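Local coordinates for erythrocyte membrane protein 1 (PDB 2XU0) that probably binds host cell-surface receptors as part of parasite adhesion and rosetting, and is represented here by its N-terminal segment and first Duffy-binding-like domain, at residues F105-E110 with K328-K333; P132-H137 with F316-E321; N152-L157 with E254-I259; Q263-L268 with G300-Y305. The protein carries 10 engineered substitutions. All blocks are in the same frame, centred on the assembly; numbering follows the deposited sequence. Where two conformers were deposited one is given.

Contact 1: residues F105-E110 with K328-K333; sequences FDENAE and KIKIDK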
# COMPACT_ATOMS: atom_id res chain seq x y z
N PHE A 105 -6.54 -8.88 0.60
CA PHE A 105 -5.32 -9.38 -0.02
C PHE A 105 -5.48 -10.39 -1.11
O PHE A 105 -4.49 -10.81 -1.69
CB PHE A 105 -4.30 -9.85 1.04
CG PHE A 105 -4.03 -8.86 2.14
CD1 PHE A 105 -3.19 -7.77 1.93
CD2 PHE A 105 -4.59 -9.02 3.40
CE1 PHE A 105 -2.95 -6.84 2.94
CE2 PHE A 105 -4.35 -8.09 4.41
CZ PHE A 105 -3.52 -7.02 4.18
N ASP A 106 -6.74 -10.74 -1.46
CA ASP A 106 -7.03 -11.72 -2.51
C ASP A 106 -6.45 -11.28 -3.84
O ASP A 106 -6.47 -10.09 -4.14
CB ASP A 106 -8.56 -11.95 -2.63
CG ASP A 106 -8.94 -12.99 -3.65
OD1 ASP A 106 -8.95 -14.18 -3.30
OD2 ASP A 106 -9.21 -12.62 -4.82
N GLU A 107 -5.92 -12.23 -4.62
CA GLU A 107 -5.36 -12.00 -5.95
C GLU A 107 -6.27 -11.21 -6.91
O GLU A 107 -5.78 -10.57 -7.85
CB GLU A 107 -4.87 -13.32 -6.58
CG GLU A 107 -5.96 -14.35 -6.88
CD GLU A 107 -5.54 -15.44 -7.85
OE1 GLU A 107 -5.49 -15.17 -9.07
OE2 GLU A 107 -5.26 -16.57 -7.39
N ASN A 108 -7.60 -11.24 -6.65
CA ASN A 108 -8.56 -10.53 -7.48
C ASN A 108 -9.25 -9.35 -6.78
O ASN A 108 -10.17 -8.77 -7.35
CB ASN A 108 -9.56 -11.50 -8.13
CG ASN A 108 -8.93 -12.38 -9.17
OD1 ASN A 108 -9.02 -13.60 -9.09
ND2 ASN A 108 -8.28 -11.78 -10.16
N ALA A 109 -8.76 -8.95 -5.59
CA ALA A 109 -9.23 -7.75 -4.90
C ALA A 109 -8.79 -6.58 -5.81
O ALA A 109 -7.67 -6.53 -6.31
CB ALA A 109 -8.59 -7.63 -3.53
N GLU A 110 -9.73 -5.71 -6.13
CA GLU A 110 -9.50 -4.64 -7.09
C GLU A 110 -9.07 -3.34 -6.45
O GLU A 110 -9.61 -2.97 -5.43
CB GLU A 110 -10.78 -4.40 -7.96
CG GLU A 110 -11.81 -5.52 -8.03
CD GLU A 110 -12.82 -5.59 -6.89
OE1 GLU A 110 -13.96 -5.11 -7.08
OE2 GLU A 110 -12.48 -6.16 -5.83
N LYS A 328 3.19 -13.10 -9.55
CA LYS A 328 3.85 -14.39 -9.29
C LYS A 328 2.81 -15.50 -9.07
O LYS A 328 2.93 -16.57 -9.67
CB LYS A 328 4.83 -14.30 -8.12
CG LYS A 328 6.19 -13.76 -8.54
CD LYS A 328 7.09 -13.56 -7.33
CE LYS A 328 8.16 -12.54 -7.60
NZ LYS A 328 8.44 -11.71 -6.40
N ILE A 329 1.74 -15.20 -8.30
CA ILE A 329 0.66 -16.15 -8.06
C ILE A 329 -0.06 -16.52 -9.37
O ILE A 329 -0.33 -17.71 -9.62
CB ILE A 329 -0.33 -15.60 -7.02
CG1 ILE A 329 0.33 -15.53 -5.61
CG2 ILE A 329 -1.65 -16.42 -7.01
CD1 ILE A 329 -0.45 -14.66 -4.60
N LYS A 330 -0.34 -15.51 -10.21
CA LYS A 330 -1.05 -15.71 -11.47
C LYS A 330 -0.22 -16.45 -12.49
O LYS A 330 -0.77 -17.31 -13.17
CB LYS A 330 -1.61 -14.40 -12.02
CG LYS A 330 -2.57 -13.76 -11.06
CD LYS A 330 -3.47 -12.76 -11.72
CE LYS A 330 -4.49 -12.29 -10.72
NZ LYS A 330 -5.80 -12.98 -10.86
N ILE A 331 1.10 -16.18 -12.58
CA ILE A 331 2.00 -16.87 -13.52
C ILE A 331 2.05 -18.38 -13.22
O ILE A 331 2.03 -19.19 -14.15
CB ILE A 331 3.41 -16.22 -13.56
CG1 ILE A 331 3.38 -14.84 -14.25
CG2 ILE A 331 4.50 -17.16 -14.16
CD1 ILE A 331 3.16 -14.83 -15.72
N ASP A 332 2.11 -18.74 -11.91
CA ASP A 332 2.13 -20.12 -11.41
C ASP A 332 0.88 -20.90 -11.82
O ASP A 332 1.00 -22.06 -12.21
CB ASP A 332 2.35 -20.15 -9.89
CG ASP A 332 3.77 -19.80 -9.48
OD1 ASP A 332 3.96 -19.37 -8.31
OD2 ASP A 332 4.70 -19.96 -10.31
N LYS A 333 -0.31 -20.24 -11.78
CA LYS A 333 -1.57 -20.86 -12.20
C LYS A 333 -1.60 -21.05 -13.71
O LYS A 333 -2.13 -22.05 -14.20
CB LYS A 333 -2.78 -20.03 -11.71
CG LYS A 333 -3.89 -20.87 -11.09
CD LYS A 333 -4.84 -21.46 -12.13
CE LYS A 333 -5.90 -22.36 -11.53
NZ LYS A 333 -5.37 -23.73 -11.25
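E107 and K330 form a salt bridge at the protein surface. K330 NZ donates to E107 OE1 at 2.8 Å. It approaches on the anti lone pair, the one turned away from OE2. The second carboxylate oxygen has an apolar neighbour, with I329 CG2 3.6 Å from E107 OE2. The carboxylate meets two successive helix residues, one oxygen on the K330 ammonium group and the other on an I329 methyl. The lysine chain adds to the contact, since K330 CE lies 3.6 Å from E107 O. Its last torsion (chi4 -99°) bends the amine out of line with the extended chain and turns it to the acid. The contact pins a loop to the long helix 311-338, at a part belonging to the C-terminal Duffy-binding-like subdomain. The loop is held in shape by its own bonds. Residues 106-109 make a type I beta turn, closed by A109 N to D106 O at 2.9 Å. D106 OD2 also accepts from N108 N at 2.8 Å, which makes an Asx turn. The donor arrives from above the carboxylate plane, with an N-H...O angle of 155°. Together these bonds fix the backbone on both sides of E107. Farther out, R325 of the same long helix bonds to the carbonyl of F105, and E107 also touches I326. K330 makes a cation-pi contact with W383, which together with the acid probably favours its charged form. Its side chain also touches Y380, on helix 371-407 like W383.

Contact 2: residues P132-H137 with F316-E321; sequences PPRRRH and FEEWSE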
# COMPACT_ATOMS: atom_id res chain seq x y z
N PRO A 132 -5.78 1.42 -2.82
CA PRO A 132 -5.58 -0.04 -2.78
C PRO A 132 -6.72 -0.75 -2.04
O PRO A 132 -7.38 -0.14 -1.20
CB PRO A 132 -4.24 -0.20 -2.04
CG PRO A 132 -4.11 0.99 -1.23
CD PRO A 132 -4.92 2.10 -1.84
N PRO A 133 -6.97 -2.04 -2.34
CA PRO A 133 -8.05 -2.76 -1.62
C PRO A 133 -7.91 -2.74 -0.09
O PRO A 133 -8.92 -2.64 0.60
CB PRO A 133 -8.01 -4.18 -2.22
CG PRO A 133 -6.76 -4.27 -2.95
CD PRO A 133 -6.32 -2.90 -3.35
N ARG A 134 -6.63 -2.66 0.45
CA ARG A 134 -6.42 -2.53 1.89
C ARG A 134 -7.09 -1.23 2.38
O ARG A 134 -7.70 -1.23 3.43
CB ARG A 134 -4.91 -2.59 2.25
CG ARG A 134 -4.58 -2.59 3.77
CD ARG A 134 -3.20 -2.00 4.10
NE ARG A 134 -2.85 -0.91 3.18
CZ ARG A 134 -3.27 0.34 3.29
NH1 ARG A 134 -3.98 0.72 4.35
NH2 ARG A 134 -2.98 1.23 2.36
N ARG A 135 -7.01 -0.13 1.59
CA ARG A 135 -7.63 1.13 1.99
C ARG A 135 -9.13 1.08 1.83
O ARG A 135 -9.83 1.57 2.71
CB ARG A 135 -7.04 2.36 1.20
CG ARG A 135 -7.83 3.69 1.35
CD ARG A 135 -7.70 4.29 2.75
NE ARG A 135 -8.62 5.42 2.97
CZ ARG A 135 -9.87 5.32 3.42
NH1 ARG A 135 -10.40 4.13 3.67
NH2 ARG A 135 -10.59 6.40 3.63
N ARG A 136 -9.61 0.65 0.66
CA ARG A 136 -11.05 0.60 0.33
C ARG A 136 -11.92 0.02 1.47
O ARG A 136 -12.96 0.59 1.81
CB ARG A 136 -11.26 -0.23 -0.94
CG ARG A 136 -10.79 0.43 -2.23
CD ARG A 136 -11.09 -0.46 -3.40
NE ARG A 136 -12.49 -0.28 -3.82
CZ ARG A 136 -13.00 -0.77 -4.94
NH1 ARG A 136 -12.26 -1.50 -5.76
NH2 ARG A 136 -14.27 -0.53 -5.25
N HIS A 137 -11.46 -1.06 2.08
CA HIS A 137 -12.23 -1.76 3.11
C HIS A 137 -11.73 -1.58 4.53
O HIS A 137 -12.08 -2.36 5.39
CB HIS A 137 -12.39 -3.23 2.72
CG HIS A 137 -12.64 -3.44 1.26
ND1 HIS A 137 -13.79 -2.96 0.65
CD2 HIS A 137 -11.87 -4.06 0.34
CE1 HIS A 137 -13.69 -3.32 -0.62
NE2 HIS A 137 -12.56 -3.99 -0.86
N PHE A 316 0.89 4.16 -4.62
CA PHE A 316 1.55 3.71 -5.82
C PHE A 316 2.62 2.66 -5.44
O PHE A 316 2.80 1.69 -6.16
CB PHE A 316 2.16 4.95 -6.55
CG PHE A 316 2.61 4.80 -7.99
CD1 PHE A 316 2.38 3.62 -8.70
CD2 PHE A 316 3.29 5.84 -8.63
CE1 PHE A 316 2.79 3.49 -10.04
CE2 PHE A 316 3.73 5.70 -9.96
CZ PHE A 316 3.46 4.54 -10.66
N GLU A 317 3.32 2.85 -4.30
CA GLU A 317 4.33 1.89 -3.84
C GLU A 317 3.62 0.57 -3.46
O GLU A 317 4.10 -0.51 -3.80
CB GLU A 317 5.14 2.47 -2.64
CG GLU A 317 6.21 1.55 -2.09
CD GLU A 317 5.77 0.47 -1.12
OE1 GLU A 317 4.68 0.60 -0.52
OE2 GLU A 317 6.51 -0.53 -0.99
N GLU A 318 2.47 0.64 -2.80
CA GLU A 318 1.72 -0.58 -2.46
C GLU A 318 1.12 -1.21 -3.72
O GLU A 318 1.06 -2.44 -3.84
CB GLU A 318 0.61 -0.24 -1.48
CG GLU A 318 -0.17 -1.44 -0.96
CD GLU A 318 -1.18 -1.06 0.09
OE1 GLU A 318 -1.26 0.15 0.42
OE2 GLU A 318 -1.84 -1.96 0.64
N TRP A 319 0.73 -0.36 -4.70
CA TRP A 319 0.18 -0.87 -5.96
C TRP A 319 1.21 -1.75 -6.62
O TRP A 319 0.90 -2.86 -7.05
CB TRP A 319 -0.25 0.28 -6.89
CG TRP A 319 -0.76 -0.20 -8.22
CD1 TRP A 319 -2.06 -0.48 -8.54
CD2 TRP A 319 0.02 -0.58 -9.36
NE1 TRP A 319 -2.14 -0.98 -9.82
CE2 TRP A 319 -0.87 -1.05 -10.35
CE3 TRP A 319 1.39 -0.50 -9.68
CZ2 TRP A 319 -0.44 -1.45 -11.62
CZ3 TRP A 319 1.83 -0.97 -10.91
CH2 TRP A 319 0.91 -1.45 -11.86
N SER A 320 2.44 -1.25 -6.75
CA SER A 320 3.53 -1.95 -7.42
C SER A 320 3.97 -3.25 -6.72
O SER A 320 4.21 -4.25 -7.40
CB SER A 320 4.70 -1.01 -7.70
OG SER A 320 5.33 -0.61 -6.50
N GLU A 321 4.05 -3.22 -5.39
CA GLU A 321 4.42 -4.39 -4.57
C GLU A 321 3.38 -5.50 -4.67
O GLU A 321 3.73 -6.67 -4.87
CB GLU A 321 4.66 -3.98 -3.10
CG GLU A 321 6.03 -3.33 -2.89
CD GLU A 321 7.16 -4.31 -3.10
OE1 GLU A 321 7.38 -5.17 -2.23
OE2 GLU A 321 7.75 -4.29 -4.21
O HOH W 1 -3.96 -3.54 -0.87
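E318 buries more surface here than any other residue of the two segments, and it spends it on R134 and P132. R134 grips the carboxylate side-on with two nitrogens. NE donates to E318 OE2 at 2.9 Å, and NH2 donates to E318 OE1 at 2.8 Å. The second bond is the straighter, at 165°, and uses the syn lone pair of OE1. The guanidinium and carboxylate planes are only 25° apart, so the two groups meet edge to edge and nearly flat. E318 is extended along its whole length, while R134 bends at chi3 (34°) to present its NE edge. P132 comes in across the acid at about a right angle, with P132 CG 3.4 Å from E318 OE1. A water adds a second link. It accepts from R134 N at 3.1 Å and donates to E318 OE2 at 3.0 Å. OE2 thus accepts from R134 NE and from the water, which R134 N holds in turn. R134 has a second acid, D198 on helix 186-204, which forms a salt bridge with NH2, and its NH1 bonds to S195. Two acids around one arginine would probably keep it charged in this buried place. P132 is the N-cap of helix 133-136. The arrangement is a buried bidentate arginine-glutamate salt bridge, tying that short helix to the long helix 311-338 inside the helical Duffy-binding-like fold.

Contact 3: residues N152-L157 with E254-I259; sequences NTAHDL and EDWWTI. Engineered in segment 152-157: A154 (natural residue Thr).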
# COMPACT_ATOMS: atom_id res chain seq x y z
N ASN A 152 -16.44 14.94 22.80
CA ASN A 152 -16.12 16.37 22.91
C ASN A 152 -14.66 16.73 23.17
O ASN A 152 -14.29 17.89 22.96
CB ASN A 152 -16.97 17.03 24.01
CG ASN A 152 -18.43 16.68 23.97
OD1 ASN A 152 -19.20 17.24 23.19
ND2 ASN A 152 -18.82 15.71 24.77
N THR A 153 -13.86 15.81 23.71
CA THR A 153 -12.46 16.11 24.04
C THR A 153 -11.47 15.28 23.23
O THR A 153 -11.86 14.29 22.60
CB THR A 153 -12.21 15.87 25.55
OG1 THR A 153 -12.33 14.47 25.82
CG2 THR A 153 -13.13 16.70 26.46
N ALA A 154 -10.18 15.67 23.31
CA ALA A 154 -9.04 14.98 22.71
C ALA A 154 -8.95 13.54 23.22
O ALA A 154 -8.58 12.64 22.46
CB ALA A 154 -7.76 15.72 23.03
N HIS A 155 -9.34 13.31 24.50
CA HIS A 155 -9.35 11.97 25.11
C HIS A 155 -10.48 11.15 24.52
O HIS A 155 -10.28 9.96 24.29
CB HIS A 155 -9.49 12.05 26.63
CG HIS A 155 -8.58 13.05 27.26
ND1 HIS A 155 -9.07 14.23 27.78
CD2 HIS A 155 -7.23 13.03 27.39
CE1 HIS A 155 -8.00 14.88 28.23
NE2 HIS A 155 -6.88 14.20 28.01
N ASP A 156 -11.66 11.77 24.28
CA ASP A 156 -12.80 11.06 23.69
C ASP A 156 -12.47 10.59 22.28
O ASP A 156 -12.83 9.48 21.92
CB ASP A 156 -14.08 11.92 23.68
CG ASP A 156 -14.59 12.37 25.04
OD1 ASP A 156 -14.39 11.62 26.03
OD2 ASP A 156 -15.19 13.46 25.12
N LEU A 157 -11.78 11.43 21.50
CA LEU A 157 -11.38 11.11 20.13
C LEU A 157 -10.34 10.00 20.12
O LEU A 157 -10.51 9.02 19.40
CB LEU A 157 -10.84 12.36 19.43
CG LEU A 157 -10.34 12.16 17.99
CD1 LEU A 157 -11.47 11.78 17.07
CD2 LEU A 157 -9.62 13.39 17.51
N GLU A 254 -3.23 17.98 12.56
CA GLU A 254 -1.84 17.56 12.31
C GLU A 254 -1.11 17.31 13.61
O GLU A 254 -0.36 16.33 13.72
CB GLU A 254 -1.06 18.71 11.62
CG GLU A 254 -1.21 18.76 10.12
CD GLU A 254 -0.64 20.00 9.47
OE1 GLU A 254 -0.92 20.19 8.26
OE2 GLU A 254 0.07 20.79 10.14
N ASP A 255 -1.22 18.28 14.57
CA ASP A 255 -0.56 18.22 15.87
C ASP A 255 -1.22 17.17 16.72
O ASP A 255 -0.52 16.42 17.39
CB ASP A 255 -0.58 19.59 16.55
CG ASP A 255 0.37 20.56 15.89
OD1 ASP A 255 1.03 20.16 14.89
OD2 ASP A 255 0.51 21.68 16.39
N TRP A 256 -2.55 17.05 16.65
CA TRP A 256 -3.21 16.00 17.39
C TRP A 256 -2.63 14.65 16.95
O TRP A 256 -2.30 13.84 17.80
CB TRP A 256 -4.74 16.03 17.18
CG TRP A 256 -5.46 15.13 18.15
CD1 TRP A 256 -5.88 15.45 19.40
CD2 TRP A 256 -5.73 13.73 17.97
NE1 TRP A 256 -6.45 14.35 20.01
CE2 TRP A 256 -6.36 13.28 19.15
CE3 TRP A 256 -5.50 12.81 16.93
CZ2 TRP A 256 -6.78 11.95 19.32
CZ3 TRP A 256 -5.93 11.50 17.09
CH2 TRP A 256 -6.55 11.08 18.28
N TRP A 257 -2.49 14.42 15.62
CA TRP A 257 -1.95 13.16 15.12
C TRP A 257 -0.55 12.93 15.66
O TRP A 257 -0.27 11.89 16.26
CB TRP A 257 -1.95 13.10 13.58
CG TRP A 257 -1.34 11.82 13.07
CD1 TRP A 257 -0.06 11.65 12.63
CD2 TRP A 257 -1.88 10.50 13.23
NE1 TRP A 257 0.18 10.32 12.36
CE2 TRP A 257 -0.90 9.59 12.79
CE3 TRP A 257 -3.12 10.01 13.68
CZ2 TRP A 257 -1.14 8.22 12.70
CZ3 TRP A 257 -3.37 8.64 13.60
CH2 TRP A 257 -2.38 7.76 13.13
N THR A 258 0.33 13.90 15.43
CA THR A 258 1.72 13.87 15.86
C THR A 258 1.86 13.55 17.34
O THR A 258 2.71 12.75 17.70
CB THR A 258 2.40 15.17 15.46
OG1 THR A 258 2.30 15.27 14.03
CG2 THR A 258 3.86 15.23 15.87
N ILE A 259 0.99 14.16 18.17
CA ILE A 259 1.02 13.99 19.61
C ILE A 259 0.56 12.60 20.05
O ILE A 259 1.18 12.01 20.94
CB ILE A 259 0.28 15.16 20.33
CG1 ILE A 259 1.14 16.45 20.29
CG2 ILE A 259 -0.08 14.80 21.78
CD1 ILE A 259 0.30 17.77 20.25
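A154 and L157 meet W256 from a helix start where D156 OD2 is gripped by two backbone amides. N152 N donates to D156 OD2 at 3.0 Å, reaching it on the anti side. T153 N donates to the same D156 OD2, also at 3.0 Å, but comes from above the carboxylate plane. In return, D156 N donates to T153 OG1 at 3.2 Å. This exchange between T153 and D156 is a capping box, with T153 as the N-cap of helix 154-175. It anchors the first turn of the helix, from which L157 points toward helix 249-268 and A154 flanks it. Both helices are part of the Duffy-binding domain, and W256 is the side chain of helix 249-268 that meets both A154 and L157. L157 lies over one face of the indole. L157 CD2 sits 3.7 Å from the centroid of the six-membered ring of W256 and only 13° off its normal, a CH-pi contact. A chi1 of 178° sends L157 CG away from the backbone N, and a chi2 of 65° then sets CD2 over the ring. A154 comes to the indole edge instead, near the ring plane, with A154 CB 3.6 Å from W256 NE1. A154 is an engineered residue, threonine in the natural sequence. The A154 carbonyl oxygen lies at the edge too, in the ring plane, with A154 O 3.7 Å from W256 NE1. Helix 216-231 also packs here. Its F225 meets W256 edge-to-face and touches L157, which packs on L221, V224 and I228 too. On helix 186-204, V203 touches W256.

Contact 4: residues Q263-L268 with G300-Y305; sequences QIWKAL and GAPPTY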
# COMPACT_ATOMS: atom_id res chain seq x y z
N GLN A 263 0.65 6.11 20.83
CA GLN A 263 -0.41 5.27 21.44
C GLN A 263 -1.24 4.60 20.34
O GLN A 263 -1.56 3.41 20.44
CB GLN A 263 -1.38 6.11 22.28
CG GLN A 263 -0.76 7.06 23.28
CD GLN A 263 -1.84 7.81 24.01
OE1 GLN A 263 -2.60 7.23 24.80
NE2 GLN A 263 -1.94 9.11 23.75
N ILE A 264 -1.55 5.36 19.27
CA ILE A 264 -2.28 4.82 18.12
C ILE A 264 -1.52 3.61 17.53
O ILE A 264 -2.13 2.56 17.30
CB ILE A 264 -2.64 5.93 17.08
CG1 ILE A 264 -3.72 6.89 17.68
CG2 ILE A 264 -3.15 5.30 15.73
CD1 ILE A 264 -3.66 8.45 17.24
N TRP A 265 -0.18 3.73 17.36
CA TRP A 265 0.66 2.62 16.84
C TRP A 265 0.59 1.43 17.79
O TRP A 265 0.60 0.29 17.33
CB TRP A 265 2.12 3.05 16.67
CG TRP A 265 3.01 1.93 16.15
CD1 TRP A 265 3.89 1.18 16.87
CD2 TRP A 265 3.01 1.40 14.82
NE1 TRP A 265 4.41 0.18 16.08
CE2 TRP A 265 3.94 0.33 14.80
CE3 TRP A 265 2.34 1.73 13.62
CZ2 TRP A 265 4.18 -0.42 13.65
CZ3 TRP A 265 2.59 0.98 12.49
CH2 TRP A 265 3.53 -0.05 12.49
N LYS A 266 0.60 1.70 19.14
CA LYS A 266 0.52 0.68 20.19
C LYS A 266 -0.80 -0.08 20.04
O LYS A 266 -0.78 -1.29 19.93
CB LYS A 266 0.68 1.32 21.59
CG LYS A 266 0.90 0.30 22.70
CD LYS A 266 1.24 0.93 24.04
CE LYS A 266 1.37 -0.14 25.10
NZ LYS A 266 1.56 0.43 26.46
N ALA A 267 -1.94 0.63 19.93
CA ALA A 267 -3.23 -0.03 19.71
C ALA A 267 -3.24 -0.86 18.41
O ALA A 267 -3.64 -2.03 18.40
CB ALA A 267 -4.35 1.00 19.70
N LEU A 268 -2.74 -0.27 17.30
CA LEU A 268 -2.70 -0.95 16.01
C LEU A 268 -1.97 -2.28 16.05
O LEU A 268 -2.33 -3.20 15.31
CB LEU A 268 -2.10 -0.00 14.93
CG LEU A 268 -2.01 -0.56 13.47
CD1 LEU A 268 -3.41 -0.76 12.84
CD2 LEU A 268 -1.18 0.37 12.61
N GLY A 300 7.45 2.20 22.41
CA GLY A 300 7.26 3.64 22.36
C GLY A 300 7.19 4.13 20.92
O GLY A 300 6.30 3.69 20.19
N ALA A 301 8.15 5.01 20.51
CA ALA A 301 8.20 5.63 19.18
C ALA A 301 7.99 4.65 18.03
O ALA A 301 8.74 3.68 17.91
CB ALA A 301 9.51 6.39 18.99
N PRO A 302 6.98 4.88 17.17
CA PRO A 302 6.75 3.94 16.05
C PRO A 302 7.99 3.70 15.20
O PRO A 302 8.81 4.60 15.02
CB PRO A 302 5.62 4.62 15.26
CG PRO A 302 4.90 5.43 16.26
CD PRO A 302 5.95 5.93 17.22
N PRO A 303 8.19 2.50 14.63
CA PRO A 303 9.40 2.30 13.80
C PRO A 303 9.20 2.85 12.39
O PRO A 303 10.12 2.78 11.58
CB PRO A 303 9.58 0.78 13.80
CG PRO A 303 8.19 0.24 14.00
CD PRO A 303 7.33 1.30 14.64
N THR A 304 7.99 3.35 12.09
CA THR A 304 7.63 3.84 10.76
C THR A 304 7.40 5.34 10.76
O THR A 304 6.97 5.94 11.76
CB THR A 304 6.41 3.05 10.15
OG1 THR A 304 6.14 3.55 8.84
CG2 THR A 304 5.12 3.20 10.96
N TYR A 305 7.61 5.92 9.58
CA TYR A 305 7.37 7.32 9.26
C TYR A 305 6.54 7.43 7.97
O TYR A 305 6.52 8.48 7.35
CB TYR A 305 8.70 8.08 9.16
CG TYR A 305 9.50 7.97 10.44
CD1 TYR A 305 9.28 8.85 11.51
CD2 TYR A 305 10.44 6.95 10.62
CE1 TYR A 305 10.02 8.75 12.69
CE2 TYR A 305 11.17 6.84 11.80
CZ TYR A 305 11.00 7.77 12.81
OH TYR A 305 11.75 7.64 13.95
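W265 of helix 249-268 packs on P302, P303 and T304; Q263 and I264 lead up to it. Q263 turns away from residues 300-305 and bonds to the carbonyl of G50. I264 packs between helices, on V161 and F196. At W265 the contact proper begins. A chi1 of 180° swings the indole away from the backbone N, out to the loop. P302 lies over one face, with P302 CB 4.1 Å from the centroid of the five-membered ring of W265, a CH-pi contact. The P302 ring also touches the stem, with P302 CG 3.7 Å from W265 CB. P303 follows at about a right angle to the indole, and P303 CD comes within 3.4 Å of W265 NE1. T304 CG2 makes an off-centre CH-pi contact with the six-membered ring of W265, 3.7 Å from W265 CZ3. Residues 300-305 belong to the loop between strand 287-289 and the long helix 311-338, so this packing sets that connection of the Duffy-binding-like fold against helix 249-268. The indole NE1 bonds to the carbonyl of C295, and F196 meets the ring edge-to-face. T304 OG1 bonds to E27 of the N-terminal segment.

Contacts 1 and 2 share helix 311-338 and touch, with E110 O 3.0 Å from R136 NH1, a probable hydrogen bond, and A109 CB packed on P133 CB. Their centres are about 14 Å apart. The centre of contact 2 lies about 4 Å from that of the chain, while contact 1 is at the surface. Contacts 3 and 4 share helix 249-268 and join through I264, whose CD1 packs on W256 and W257. Their centres are about 15 Å apart, on the other side of the chain centre from contact 1. Contact 4 comes within about 9 Å of contact 2, nearest atoms. Contact 2 is the one near the magnesium site: the side chain of P132 is about 7 Å from that of I118, a residue of that site.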